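Endo-alpha-mannosidase (Bacteroides thetaiotaomicron, PDB 4ACY) cleaves internal alpha-mannosidic bonds, probably in mannose-rich glycans, as an endo-acting glycoside hydrolase of family GH99. Local coordinates at residues A261-M266 against Y311-E316; S265-A270 against K275-S280; S320-T325 against D369-A374; A250-T255 against G304-D309; F245-A250 against T255-P260. All blocks are in the same frame, centred on the assembly; numbering follows the deposited sequence.

The five contacts illustrate how one flank of a TIM barrel is assembled from successive strand-loop-helix units. Contact 2 folds helix 263-272 onto strand 276-281, and contact 1 sets the same helix beside helix 305-316; their centres are about 9 Å apart. Contact 3, about 13 Å from contact 2 between centres, packs the last helix over the neighbouring strand 322-324. Contacts 4 and 5 share the loop that follows strand 244-246, with centres about 10 Å apart, while contacts 2 and 4 do not touch and have centres about 17 Å apart. That loop leaves the C-terminal end of its strand, the end where TIM-barrel enzymes place their active site.

Contact 1 (A261-M266 against Y311-E316); sequences ANWKSM and YKAAIE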
# COMPACT_ATOMS: atom_id res chain seq x y z
N ALA A 261 13.72 -4.51 13.62
CA ALA A 261 15.04 -4.97 14.06
C ALA A 261 15.76 -5.78 13.00
O ALA A 261 17.00 -5.87 13.02
CB ALA A 261 14.91 -5.80 15.34
N ASN A 262 15.01 -6.37 12.06
CA ASN A 262 15.60 -7.20 11.01
C ASN A 262 15.92 -6.43 9.73
O ASN A 262 16.50 -7.00 8.81
CB ASN A 262 14.69 -8.38 10.68
CG ASN A 262 14.48 -9.30 11.86
OD1 ASN A 262 15.42 -9.57 12.61
ND2 ASN A 262 13.25 -9.77 12.07
N TRP A 263 15.56 -5.16 9.69
CA TRP A 263 15.69 -4.37 8.46
C TRP A 263 17.13 -4.12 7.99
O TRP A 263 17.41 -4.22 6.79
CB TRP A 263 14.87 -3.09 8.54
CG TRP A 263 13.38 -3.35 8.48
CD1 TRP A 263 12.76 -4.53 8.20
CD2 TRP A 263 12.33 -2.39 8.66
NE1 TRP A 263 11.40 -4.38 8.22
CE2 TRP A 263 11.10 -3.07 8.49
CE3 TRP A 263 12.32 -1.02 8.96
CZ2 TRP A 263 9.85 -2.42 8.60
CZ3 TRP A 263 11.07 -0.37 9.08
CH2 TRP A 263 9.86 -1.07 8.89
N LYS A 264 18.04 -3.79 8.90
CA LYS A 264 19.46 -3.66 8.51
C LYS A 264 20.01 -4.93 7.85
O LYS A 264 20.65 -4.87 6.79
CB LYS A 264 20.32 -3.25 9.71
CG LYS A 264 20.15 -1.79 10.09
CD LYS A 264 21.14 -1.37 11.17
CE LYS A 264 20.99 0.10 11.49
NZ LYS A 264 22.02 0.57 12.46
N SER A 265 19.74 -6.08 8.45
CA SER A 265 20.17 -7.38 7.91
C SER A 265 19.52 -7.68 6.54
O SER A 265 20.17 -8.22 5.64
CB SER A 265 19.91 -8.48 8.95
OG SER A 265 20.14 -9.77 8.41
N MSE A 266 18.25 -7.34 6.38
CA MSE A 266 17.58 -7.59 5.11
C MSE A 266 18.15 -6.71 4.00
O MSE A 266 18.32 -7.16 2.86
CB MSE A 266 16.06 -7.42 5.27
CG MSE A 266 15.46 -8.57 6.06
SE MSE A 266 13.70 -8.17 6.80
CE MSE A 266 12.73 -8.09 5.12
N TYR A 311 9.60 4.65 11.08
CA TYR A 311 10.18 5.37 9.94
C TYR A 311 11.69 5.52 10.12
O TYR A 311 12.45 5.31 9.19
CB TYR A 311 9.49 6.72 9.73
CG TYR A 311 9.24 7.11 8.28
CD1 TYR A 311 10.28 7.11 7.35
CD2 TYR A 311 7.96 7.50 7.86
CE1 TYR A 311 10.06 7.49 6.02
CE2 TYR A 311 7.72 7.88 6.52
CZ TYR A 311 8.78 7.86 5.61
OH TYR A 311 8.60 8.22 4.29
N LYS A 312 12.11 5.86 11.34
CA LYS A 312 13.54 5.96 11.65
C LYS A 312 14.26 4.65 11.37
O LYS A 312 15.34 4.65 10.77
CB LYS A 312 13.77 6.43 13.10
CG LYS A 312 15.26 6.61 13.48
CD LYS A 312 15.98 7.62 12.57
CE LYS A 312 17.21 8.22 13.25
NZ LYS A 312 18.04 8.97 12.26
N ALA A 313 13.66 3.53 11.78
CA ALA A 313 14.23 2.20 11.48
C ALA A 313 14.37 1.95 9.97
O ALA A 313 15.38 1.40 9.52
CB ALA A 313 13.39 1.11 12.12
N ALA A 314 13.37 2.35 9.20
CA ALA A 314 13.41 2.19 7.74
C ALA A 314 14.55 3.01 7.13
O ALA A 314 15.29 2.51 6.29
CB ALA A 314 12.08 2.55 7.11
N ILE A 315 14.71 4.25 7.58
CA ILE A 315 15.79 5.11 7.07
C ILE A 315 17.15 4.54 7.46
O ILE A 315 18.05 4.43 6.62
CB ILE A 315 15.63 6.56 7.56
CG1 ILE A 315 14.38 7.21 6.92
CG2 ILE A 315 16.89 7.40 7.23
CD1 ILE A 315 13.96 8.49 7.60
N GLU A 316 17.28 4.15 8.73
CA GLU A 316 18.54 3.62 9.26
C GLU A 316 18.97 2.29 8.65
O GLU A 316 20.14 1.92 8.72
CB GLU A 316 18.49 3.52 10.79
CG GLU A 316 18.67 4.84 11.50
CD GLU A 316 18.68 4.71 13.01
OE1 GLU A 316 18.48 3.59 13.54
OE2 GLU A 316 18.90 5.75 13.69
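Trp263 drives the benzo edge of its indole against the backbone and methyl groups of Ala313 and Ala314, and this apolar meeting carries most of the contact. Its CG stands beside the backbone N and anti to the carbonyl carbon (chi1 -71°), which sends the ring across to the second helix. There Trp263 CE3 comes within 3.5 Å of Ala314 N, close to the plane of the indole, so the ring meets the helix edge-on. The two methyls flank that edge: Ala314 CB is 3.7 Å from CZ3 and Ala313 CB 4.0 Å from CE3 of Trp263. With alanines at these positions the backbones come near, Trp263 CA lying 7.0 Å from Ala314 CA. The indole is fixed from other sides as well, its NE1 giving a hydrogen bond to Ala257 O.

The second group of interactions is looser and lies toward solvent. The extended chain of Lys264 runs alongside the end of helix 305-316, and its CE approaches Glu316 O at 3.4 Å. The charges themselves do not touch: Lys264 NZ stays 4.8 Å from Glu316 OE1, an attraction at a distance at most. Glu316 instead has a long salt bridge within its own helix, from OE2 to Lys312 NZ at 3.6 Å.

Ala314 also touches Pro279 and Ile322, joining the helix to the strands beneath. Two neighbouring helices meeting through an aromatic edge and small residues, above the strands they cover, form part of the outer helical layer of a (beta/alpha)8 barrel.

Contact 2 (S265-A270 against K275-S280); sequences SMQQWA and KLFIPS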
# COMPACT_ATOMS: atom_id res chain seq x y z
N SER A 265 19.74 -6.08 8.45
CA SER A 265 20.17 -7.38 7.91
C SER A 265 19.52 -7.68 6.54
O SER A 265 20.17 -8.22 5.64
CB SER A 265 19.91 -8.48 8.95
OG SER A 265 20.14 -9.77 8.41
N MSE A 266 18.25 -7.34 6.38
CA MSE A 266 17.58 -7.59 5.11
C MSE A 266 18.15 -6.71 4.00
O MSE A 266 18.32 -7.16 2.86
CB MSE A 266 16.06 -7.42 5.27
CG MSE A 266 15.46 -8.57 6.06
SE MSE A 266 13.70 -8.17 6.80
CE MSE A 266 12.73 -8.09 5.12
N GLN A 267 18.46 -5.46 4.34
CA GLN A 267 19.11 -4.54 3.41
C GLN A 267 20.47 -5.09 2.99
O GLN A 267 20.86 -5.01 1.83
CB GLN A 267 19.28 -3.15 4.02
CG GLN A 267 20.19 -2.17 3.23
CD GLN A 267 19.68 -1.84 1.82
OE1 GLN A 267 18.56 -2.19 1.44
NE2 GLN A 267 20.51 -1.17 1.03
N GLN A 268 21.20 -5.63 3.97
CA GLN A 268 22.50 -6.25 3.70
C GLN A 268 22.36 -7.40 2.71
O GLN A 268 23.17 -7.52 1.79
CB GLN A 268 23.17 -6.73 4.99
CG GLN A 268 23.80 -5.64 5.87
CD GLN A 268 24.27 -6.18 7.24
OE1 GLN A 268 24.75 -7.33 7.34
NE2 GLN A 268 24.15 -5.36 8.28
N TRP A 269 21.34 -8.24 2.89
CA TRP A 269 21.05 -9.35 1.98
C TRP A 269 20.71 -8.82 0.58
O TRP A 269 21.19 -9.34 -0.43
CB TRP A 269 19.88 -10.20 2.50
CG TRP A 269 19.68 -11.46 1.68
CD1 TRP A 269 20.22 -12.69 1.93
CD2 TRP A 269 18.89 -11.61 0.49
NE1 TRP A 269 19.83 -13.59 0.98
CE2 TRP A 269 19.02 -12.96 0.07
CE3 TRP A 269 18.11 -10.73 -0.28
CZ2 TRP A 269 18.37 -13.46 -1.07
CZ3 TRP A 269 17.48 -11.23 -1.41
CH2 TRP A 269 17.61 -12.58 -1.79
N ALA A 270 19.88 -7.77 0.53
CA ALA A 270 19.47 -7.18 -0.73
C ALA A 270 20.68 -6.71 -1.53
O ALA A 270 20.79 -7.01 -2.72
CB ALA A 270 18.50 -6.01 -0.49
N LYS A 275 19.31 -7.07 -5.13
CA LYS A 275 17.85 -6.92 -5.05
C LYS A 275 17.51 -5.61 -4.35
O LYS A 275 18.32 -5.06 -3.61
CB LYS A 275 17.22 -8.10 -4.28
CG LYS A 275 17.44 -9.49 -4.90
CD LYS A 275 16.88 -9.60 -6.33
CE LYS A 275 17.10 -10.99 -6.90
NZ LYS A 275 16.80 -11.09 -8.36
N LEU A 276 16.29 -5.11 -4.58
CA LEU A 276 15.82 -3.90 -3.93
C LEU A 276 14.99 -4.25 -2.72
O LEU A 276 13.96 -4.92 -2.84
CB LEU A 276 14.96 -3.06 -4.87
CG LEU A 276 15.64 -2.36 -6.05
CD1 LEU A 276 14.56 -1.65 -6.83
CD2 LEU A 276 16.68 -1.36 -5.55
N PHE A 277 15.44 -3.80 -1.55
CA PHE A 277 14.66 -3.92 -0.32
C PHE A 277 13.81 -2.67 -0.14
O PHE A 277 14.33 -1.54 -0.11
CB PHE A 277 15.61 -4.09 0.87
CG PHE A 277 14.97 -3.97 2.23
CD1 PHE A 277 13.73 -4.55 2.52
CD2 PHE A 277 15.65 -3.30 3.25
CE1 PHE A 277 13.18 -4.45 3.80
CE2 PHE A 277 15.12 -3.20 4.52
CZ PHE A 277 13.89 -3.78 4.80
N ILE A 278 12.49 -2.87 -0.02
CA ILE A 278 11.59 -1.73 0.20
C ILE A 278 10.80 -1.97 1.49
O ILE A 278 9.75 -2.60 1.45
CB ILE A 278 10.63 -1.50 -1.02
CG1 ILE A 278 11.44 -1.48 -2.34
CG2 ILE A 278 9.80 -0.22 -0.80
CD1 ILE A 278 10.59 -1.13 -3.55
N PRO A 279 11.31 -1.50 2.64
CA PRO A 279 10.57 -1.69 3.88
C PRO A 279 9.24 -0.94 3.81
O PRO A 279 9.13 0.05 3.07
CB PRO A 279 11.46 -1.05 4.95
CG PRO A 279 12.34 -0.07 4.17
CD PRO A 279 12.56 -0.74 2.84
N SER A 280 8.25 -1.44 4.54
CA SER A 280 6.98 -0.74 4.67
C SER A 280 6.79 -0.22 6.08
O SER A 280 6.92 -0.96 7.06
CB SER A 280 5.81 -1.65 4.28
OG SER A 280 5.98 -2.18 2.97
O HOH W 1 18.03 -2.43 -1.16
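Ala270, near the end of its helix, and Lys275, just ahead of the strand, mark the place where the chain doubles back, so that helix 265-270 and strand 276-278 run nearly antiparallel (156°) with their axes 7.6 Å apart at closest approach. The turn is held by an almost straight bond from Lys275 N to Ala270 O (2.8 Å, 177°), the donor tilted from the carbonyl plane.

Phe277 is the main side chain beneath the helix. Its CG lies opposite the backbone N (chi1 169°), which carries the ring up between two residues: Pro279 CD sits over the centre of one face, and Met266 CB covers the other in a CH-pi contact 4.3 Å from the centroid. Met266, here selenomethionine, then bends so that SE is oblique to the ring and CE reaches 3.9 Å from Phe277 CE1, a Met-aromatic contact. Ala270 CB fills in at the base, 3.7 Å from Phe277 CB. Farther out, Trp269 and the aliphatic part of Lys275 lie side by side, while Lys275 NZ bonds to Met242 O.

Were Phe277 cut back to alanine, a gap would probably open under the helix, with Met266 and Pro279 left without the ring between them.

Gln267 OE1 comes to the ring edge in its plane and accepts from a water at 2.7 Å, which in turn accepts from Phe277 N at 3.0 Å. The chemistry implies an apolar seam of a beta-alpha-beta crossover whose buried strand amide is satisfied through water instead of directly by the helix.

Contact 3 (S320-T325 against D369-A374); sequences SYISIT and DEFRKA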
# COMPACT_ATOMS: atom_id res chain seq x y z
N SER A 320 16.94 2.09 -0.12
CA SER A 320 16.89 3.18 -1.12
C SER A 320 15.47 3.67 -1.40
O SER A 320 15.28 4.75 -1.98
CB SER A 320 17.54 2.73 -2.44
OG SER A 320 18.92 2.46 -2.27
N TYR A 321 14.48 2.85 -1.03
CA TYR A 321 13.07 3.18 -1.25
C TYR A 321 12.34 2.85 0.02
O TYR A 321 12.69 1.88 0.68
CB TYR A 321 12.47 2.29 -2.35
CG TYR A 321 13.03 2.51 -3.73
CD1 TYR A 321 14.24 1.92 -4.11
CD2 TYR A 321 12.35 3.28 -4.66
CE1 TYR A 321 14.76 2.11 -5.37
CE2 TYR A 321 12.87 3.49 -5.94
CZ TYR A 321 14.07 2.90 -6.28
OH TYR A 321 14.59 3.10 -7.53
N ILE A 322 11.34 3.65 0.35
CA ILE A 322 10.50 3.37 1.52
C ILE A 322 9.06 3.39 1.07
O ILE A 322 8.65 4.27 0.32
CB ILE A 322 10.79 4.35 2.69
CG1 ILE A 322 12.20 4.09 3.24
CG2 ILE A 322 9.72 4.21 3.82
CD1 ILE A 322 12.62 5.07 4.34
N SER A 323 8.29 2.40 1.53
CA SER A 323 6.87 2.38 1.27
C SER A 323 6.10 2.65 2.55
O SER A 323 6.55 2.33 3.65
CB SER A 323 6.43 1.06 0.60
OG SER A 323 6.76 -0.07 1.41
N ILE A 324 4.93 3.27 2.39
CA ILE A 324 4.10 3.66 3.51
C ILE A 324 2.79 2.88 3.49
O ILE A 324 1.98 3.00 2.57
CB ILE A 324 3.84 5.19 3.52
CG1 ILE A 324 5.17 5.94 3.68
CG2 ILE A 324 2.89 5.56 4.67
CD1 ILE A 324 5.03 7.44 3.53
N THR A 325 2.60 2.09 4.54
CA THR A 325 1.37 1.35 4.76
C THR A 325 0.62 2.10 5.87
O THR A 325 0.91 1.88 7.04
CB THR A 325 1.67 -0.10 5.19
OG1 THR A 325 2.44 -0.75 4.16
CG2 THR A 325 0.35 -0.87 5.43
N ASP A 369 11.98 14.23 4.49
CA ASP A 369 13.16 15.09 4.50
C ASP A 369 14.36 14.41 5.20
O ASP A 369 15.49 14.49 4.71
CB ASP A 369 12.87 16.45 5.11
CG ASP A 369 14.06 17.38 5.05
OD1 ASP A 369 14.49 17.75 3.93
OD2 ASP A 369 14.59 17.73 6.12
N GLU A 370 14.10 13.72 6.31
CA GLU A 370 15.15 12.95 6.99
C GLU A 370 15.70 11.87 6.06
O GLU A 370 16.90 11.60 6.06
CB GLU A 370 14.64 12.31 8.28
CG GLU A 370 14.34 13.28 9.41
CD GLU A 370 15.56 14.08 9.83
OE1 GLU A 370 16.60 13.47 10.18
OE2 GLU A 370 15.47 15.32 9.80
N PHE A 371 14.81 11.25 5.30
CA PHE A 371 15.20 10.20 4.35
C PHE A 371 16.10 10.76 3.24
O PHE A 371 17.13 10.15 2.90
CB PHE A 371 13.94 9.54 3.79
CG PHE A 371 14.18 8.54 2.68
CD1 PHE A 371 14.91 7.37 2.90
CD2 PHE A 371 13.62 8.76 1.44
CE1 PHE A 371 15.10 6.45 1.88
CE2 PHE A 371 13.80 7.84 0.40
CZ PHE A 371 14.54 6.68 0.63
N ARG A 372 15.73 11.91 2.70
CA ARG A 372 16.50 12.54 1.62
C ARG A 372 17.88 12.95 2.11
O ARG A 372 18.87 12.77 1.40
CB ARG A 372 15.74 13.72 1.01
CG ARG A 372 14.50 13.30 0.24
CD ARG A 372 13.71 14.50 -0.26
NE ARG A 372 14.48 15.26 -1.25
CZ ARG A 372 14.45 15.06 -2.56
NH1 ARG A 372 13.68 14.11 -3.09
NH2 ARG A 372 15.20 15.81 -3.36
N LYS A 373 17.94 13.46 3.34
CA LYS A 373 19.22 13.84 3.96
C LYS A 373 20.12 12.62 4.20
O LYS A 373 21.34 12.69 4.01
CB LYS A 373 18.99 14.61 5.26
CG LYS A 373 18.35 15.99 5.05
CD LYS A 373 18.39 16.85 6.30
CE LYS A 373 17.40 16.37 7.35
NZ LYS A 373 17.75 16.82 8.72
N ALA A 374 19.52 11.50 4.60
CA ALA A 374 20.26 10.25 4.82
C ALA A 374 20.79 9.67 3.50
O ALA A 374 21.94 9.21 3.43
CB ALA A 374 19.40 9.22 5.55
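Ser323 OG, one residue beyond the Ile322 that packs on Phe371, is gripped by two hydrogen-bond partners on the adjacent strand, Ser280 OG and Pro279 O. These bonds help to fix the eighth strand of the (beta/alpha)8 barrel on its inner side, while its outer side receives helix 359-376. Strand 322-324 also pairs with strand 42-46, so this is the point at which the barrel closes.

The helix reaches the strand chiefly through one aromatic side chain. With chi1 at 173°, Phe371 holds CG trans to the main-chain N and projects the ring down from the helix to meet Ile322 coming the other way. The delta methyl of Ile322 makes the closest contact between the two side chains, its CD1 lying 3.6 Å from Phe371 CD1, and the CG1 methylene follows at 4.0 Å from Phe371 CE1. Thr42, Asp39 and His41 also touch the ring, so a single phenylalanine spans the first and last strands. Ile322 is in turn covered by Ala314 and Ile315 of helix 305-316.

On the far side of the helix Lys373 NZ and Glu370 OE2 form a salt bridge of 2.9 Å, the ammonium approaching from above the carboxylate plane. At the end of the ring farthest from the helix backbone, Phe371 turns its CZ edge to the Ser320 backbone, with Ser320 O 3.3 Å from Phe371 CZ and close to the ring plane.

Contact 4 (A250-T255 against G304-D309); sequences AATGFT and GKYYDD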
# COMPACT_ATOMS: atom_id res chain seq x y z
N ALA A 250 1.96 -3.07 8.57
CA ALA A 250 2.32 -1.89 9.35
C ALA A 250 2.53 -2.22 10.82
O ALA A 250 3.08 -1.40 11.56
CB ALA A 250 1.27 -0.83 9.22
N ALA A 251 2.04 -3.39 11.24
CA ALA A 251 2.13 -3.77 12.66
C ALA A 251 3.46 -4.46 12.93
O ALA A 251 3.74 -5.54 12.37
CB ALA A 251 0.98 -4.66 13.04
N THR A 252 4.29 -3.83 13.76
CA THR A 252 5.62 -4.36 14.06
C THR A 252 5.48 -5.77 14.61
O THR A 252 4.66 -6.01 15.50
CB THR A 252 6.40 -3.46 15.05
OG1 THR A 252 5.58 -3.19 16.18
CG2 THR A 252 6.79 -2.16 14.39
N GLY A 253 6.25 -6.70 14.04
CA GLY A 253 6.30 -8.08 14.52
C GLY A 253 5.19 -8.98 14.02
O GLY A 253 5.20 -10.17 14.31
N PHE A 254 4.24 -8.43 13.25
CA PHE A 254 3.21 -9.29 12.69
C PHE A 254 3.83 -10.43 11.87
O PHE A 254 3.32 -11.56 11.89
CB PHE A 254 2.21 -8.51 11.84
CG PHE A 254 1.13 -9.36 11.27
CD1 PHE A 254 0.24 -10.04 12.12
CD2 PHE A 254 1.02 -9.54 9.90
CE1 PHE A 254 -0.76 -10.88 11.58
CE2 PHE A 254 0.03 -10.35 9.35
CZ PHE A 254 -0.87 -11.03 10.20
N THR A 255 4.89 -10.11 11.13
CA THR A 255 5.73 -11.11 10.50
C THR A 255 7.19 -10.81 10.86
O THR A 255 7.52 -9.72 11.34
CB THR A 255 5.60 -11.12 8.96
OG1 THR A 255 6.05 -9.87 8.44
CG2 THR A 255 4.17 -11.41 8.51
N GLY A 304 2.10 9.67 17.63
CA GLY A 304 3.10 9.73 16.57
C GLY A 304 4.39 8.99 16.87
O GLY A 304 5.22 8.82 15.98
N LYS A 305 4.58 8.54 18.11
CA LYS A 305 5.82 7.84 18.47
C LYS A 305 6.03 6.55 17.68
O LYS A 305 7.16 6.22 17.31
CB LYS A 305 5.88 7.56 19.97
CG LYS A 305 7.24 7.02 20.39
CD LYS A 305 7.30 6.73 21.89
CE LYS A 305 8.71 6.29 22.30
NZ LYS A 305 9.03 4.92 21.81
N TYR A 306 4.95 5.82 17.45
CA TYR A 306 5.03 4.55 16.74
C TYR A 306 5.55 4.79 15.33
O TYR A 306 6.47 4.11 14.88
CB TYR A 306 3.65 3.90 16.70
CG TYR A 306 3.64 2.56 16.01
CD1 TYR A 306 3.44 2.47 14.64
CD2 TYR A 306 3.84 1.38 16.73
CE1 TYR A 306 3.42 1.23 13.99
CE2 TYR A 306 3.81 0.13 16.09
CZ TYR A 306 3.61 0.07 14.72
OH TYR A 306 3.56 -1.14 14.08
N TYR A 307 4.97 5.77 14.65
CA TYR A 307 5.37 6.13 13.30
C TYR A 307 6.83 6.59 13.27
O TYR A 307 7.60 6.13 12.45
CB TYR A 307 4.47 7.25 12.79
CG TYR A 307 4.46 7.49 11.30
CD1 TYR A 307 4.51 6.43 10.38
CD2 TYR A 307 4.32 8.80 10.80
CE1 TYR A 307 4.45 6.66 9.00
CE2 TYR A 307 4.26 9.04 9.42
CZ TYR A 307 4.32 7.97 8.53
OH TYR A 307 4.25 8.18 7.17
N ASP A 308 7.19 7.50 14.18
CA ASP A 308 8.58 7.95 14.29
C ASP A 308 9.56 6.81 14.42
O ASP A 308 10.57 6.77 13.73
CB ASP A 308 8.77 8.87 15.50
CG ASP A 308 8.14 10.23 15.33
OD1 ASP A 308 7.62 10.57 14.23
OD2 ASP A 308 8.14 10.97 16.34
N ASP A 309 9.29 5.88 15.34
CA ASP A 309 10.20 4.76 15.57
C ASP A 309 10.36 3.88 14.32
O ASP A 309 11.47 3.47 13.95
CB ASP A 309 9.72 3.90 16.75
CG ASP A 309 9.91 4.58 18.11
OD1 ASP A 309 10.68 5.56 18.23
OD2 ASP A 309 9.30 4.12 19.10
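Tyr306 reaches across to the backbone of Ala250 and Thr252, and its hydroxyl works in both directions. As donor, Tyr306 OH binds Ala250 O at 2.6 Å, lying in the carbonyl plane on a lone pair. As acceptor, Tyr306 OH receives a hydrogen bond from Thr252 N at 2.8 Å with an N-H...O angle of 151°. One phenol thus satisfies an acceptor and a donor two residues apart, and the two bonds would hinder the ring from shifting along the loop. A fully extended first torsion (chi1 -179°) brings the ring there, with Ala250 O at its edge. The Thr252 CG2 methyl packs against the hydroxyl, 3.4 Å from Tyr306 OH.

Other polar groups are met locally. Phe254 N bonds to Ala251 O at 3.1 Å, closing a type II turn in which Gly253 takes the positive phi. Thr252 O is bound by Arg299 NH2. On the helix, Lys305 NZ forms a salt bridge with the syn lone pair of Asp309 OD2 at 2.8 Å.

The contact ties the loop between strand 244-246 and helix 263-272 to the first turn of helix 305-316, just after Gly304 at the N-cap, while the next residue, Tyr307, bonds through OH to Thr364 of helix 359-376.

Contact 5 (F245-A250 against T255-P260); sequences FYTYFA and TNASTP
Thr247 and Thr255 both place OG1 between backbone N and carbonyl carbon (chi1 63° in each), leaving their CG2 methyls anti to the carbonyl carbon and turned across the contact. Thr247 CG2 thereby lies 3.1 Å from Ala257 O, and Thr255 CG2 rests 3.8 Å from Phe249 CD2, the two side chains crossing at about a right angle. Ser258 CB fits beneath, 3.4 Å from Phe249 O.

The polar link is a relay through one water. Ser258 OG donates to Thr255 OG1 at 3.0 Å; Thr255 OG1 donates to the water at 2.7 Å; and the water donates to Thr247 O at 2.8 Å, near the plane of the Phe249 ring at its edge. A valine in place of Thr255 would probably leave Ser258 OG without this acceptor and the water without its donor. Thr255 O also receives Thr259 OG1 at 2.8 Å, bracing the type I turn from Asn256 to Thr259.

This arrangement folds the loop back on the end of strand 244-246, which pairs with strands 223-227 and 276-281. Thr247 OG1 bonds to Ser280 N of the latter, and Thr247 and Ala257 both touch Met266 on the helix that follows.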
# COMPACT_ATOMS: atom_id res chain seq x y z
N PHE A 245 12.03 -6.97 -2.87
CA PHE A 245 11.05 -7.42 -1.87
C PHE A 245 10.58 -6.30 -0.96
O PHE A 245 11.32 -5.36 -0.68
CB PHE A 245 11.62 -8.58 -1.03
CG PHE A 245 12.93 -8.28 -0.37
CD1 PHE A 245 14.12 -8.44 -1.08
CD2 PHE A 245 12.99 -7.89 0.97
CE1 PHE A 245 15.36 -8.18 -0.46
CE2 PHE A 245 14.22 -7.63 1.59
CZ PHE A 245 15.40 -7.78 0.87
N TYR A 246 9.34 -6.42 -0.49
CA TYR A 246 8.77 -5.47 0.47
C TYR A 246 8.08 -6.21 1.58
O TYR A 246 7.92 -7.44 1.49
CB TYR A 246 7.82 -4.46 -0.21
CG TYR A 246 6.44 -4.97 -0.62
CD1 TYR A 246 6.28 -6.05 -1.50
CD2 TYR A 246 5.28 -4.34 -0.14
CE1 TYR A 246 5.00 -6.51 -1.88
CE2 TYR A 246 4.00 -4.76 -0.53
CZ TYR A 246 3.86 -5.86 -1.39
OH TYR A 246 2.62 -6.30 -1.80
N THR A 247 7.68 -5.49 2.62
CA THR A 247 7.26 -6.13 3.87
C THR A 247 5.78 -5.93 4.19
O THR A 247 5.19 -6.73 4.93
CB THR A 247 8.11 -5.68 5.06
OG1 THR A 247 7.96 -4.27 5.27
CG2 THR A 247 9.59 -6.00 4.80
N TYR A 248 5.22 -4.86 3.62
CA TYR A 248 3.82 -4.46 3.75
C TYR A 248 3.29 -4.14 5.16
O TYR A 248 2.90 -3.01 5.44
CB TYR A 248 2.82 -5.35 2.99
CG TYR A 248 1.48 -4.68 3.02
CD1 TYR A 248 1.23 -3.57 2.21
CD2 TYR A 248 0.51 -5.06 3.96
CE1 TYR A 248 0.03 -2.88 2.29
CE2 TYR A 248 -0.72 -4.36 4.05
CZ TYR A 248 -0.94 -3.28 3.21
OH TYR A 248 -2.14 -2.58 3.26
N PHE A 249 3.23 -5.16 6.02
CA PHE A 249 2.44 -5.05 7.25
C PHE A 249 2.90 -3.93 8.17
O PHE A 249 4.07 -3.84 8.49
CB PHE A 249 2.42 -6.40 7.97
CG PHE A 249 1.90 -7.50 7.11
CD1 PHE A 249 0.54 -7.55 6.78
CD2 PHE A 249 2.76 -8.44 6.56
CE1 PHE A 249 0.03 -8.54 5.94
CE2 PHE A 249 2.27 -9.44 5.71
CZ PHE A 249 0.90 -9.49 5.40
N ALA A 250 1.96 -3.07 8.57
CA ALA A 250 2.32 -1.89 9.35
C ALA A 250 2.53 -2.22 10.82
O ALA A 250 3.08 -1.40 11.56
CB ALA A 250 1.27 -0.83 9.22
N THR A 255 4.89 -10.11 11.13
CA THR A 255 5.73 -11.11 10.50
C THR A 255 7.19 -10.81 10.86
O THR A 255 7.52 -9.72 11.34
CB THR A 255 5.60 -11.12 8.96
OG1 THR A 255 6.05 -9.87 8.44
CG2 THR A 255 4.17 -11.41 8.51
N ASN A 256 8.06 -11.78 10.62
CA ASN A 256 9.50 -11.57 10.74
C ASN A 256 9.96 -10.39 9.88
O ASN A 256 10.72 -9.53 10.33
CB ASN A 256 10.25 -12.86 10.37
CG ASN A 256 11.75 -12.68 10.30
OD1 ASN A 256 12.28 -12.28 9.26
ND2 ASN A 256 12.44 -13.00 11.38
N ALA A 257 9.46 -10.32 8.65
CA ALA A 257 9.86 -9.24 7.73
C ALA A 257 9.37 -7.85 8.16
O ALA A 257 9.98 -6.84 7.79
CB ALA A 257 9.39 -9.55 6.34
N SER A 258 8.26 -7.79 8.91
CA SER A 258 7.74 -6.51 9.39
C SER A 258 8.16 -6.23 10.82
O SER A 258 7.49 -5.51 11.55
CB SER A 258 6.21 -6.42 9.25
OG SER A 258 5.57 -7.41 10.03
N THR A 259 9.29 -6.82 11.20
CA THR A 259 9.94 -6.55 12.47
C THR A 259 11.16 -5.66 12.16
O THR A 259 12.13 -6.14 11.56
CB THR A 259 10.42 -7.87 13.10
OG1 THR A 259 9.30 -8.77 13.26
CG2 THR A 259 11.07 -7.61 14.43
N PRO A 260 11.10 -4.36 12.53
CA PRO A 260 12.15 -3.42 12.10
C PRO A 260 13.58 -3.77 12.52
O PRO A 260 14.53 -3.39 11.83
CB PRO A 260 11.71 -2.10 12.72
CG PRO A 260 10.20 -2.20 12.69
CD PRO A 260 9.91 -3.65 13.04
O HOH W 2 5.94 -9.31 5.80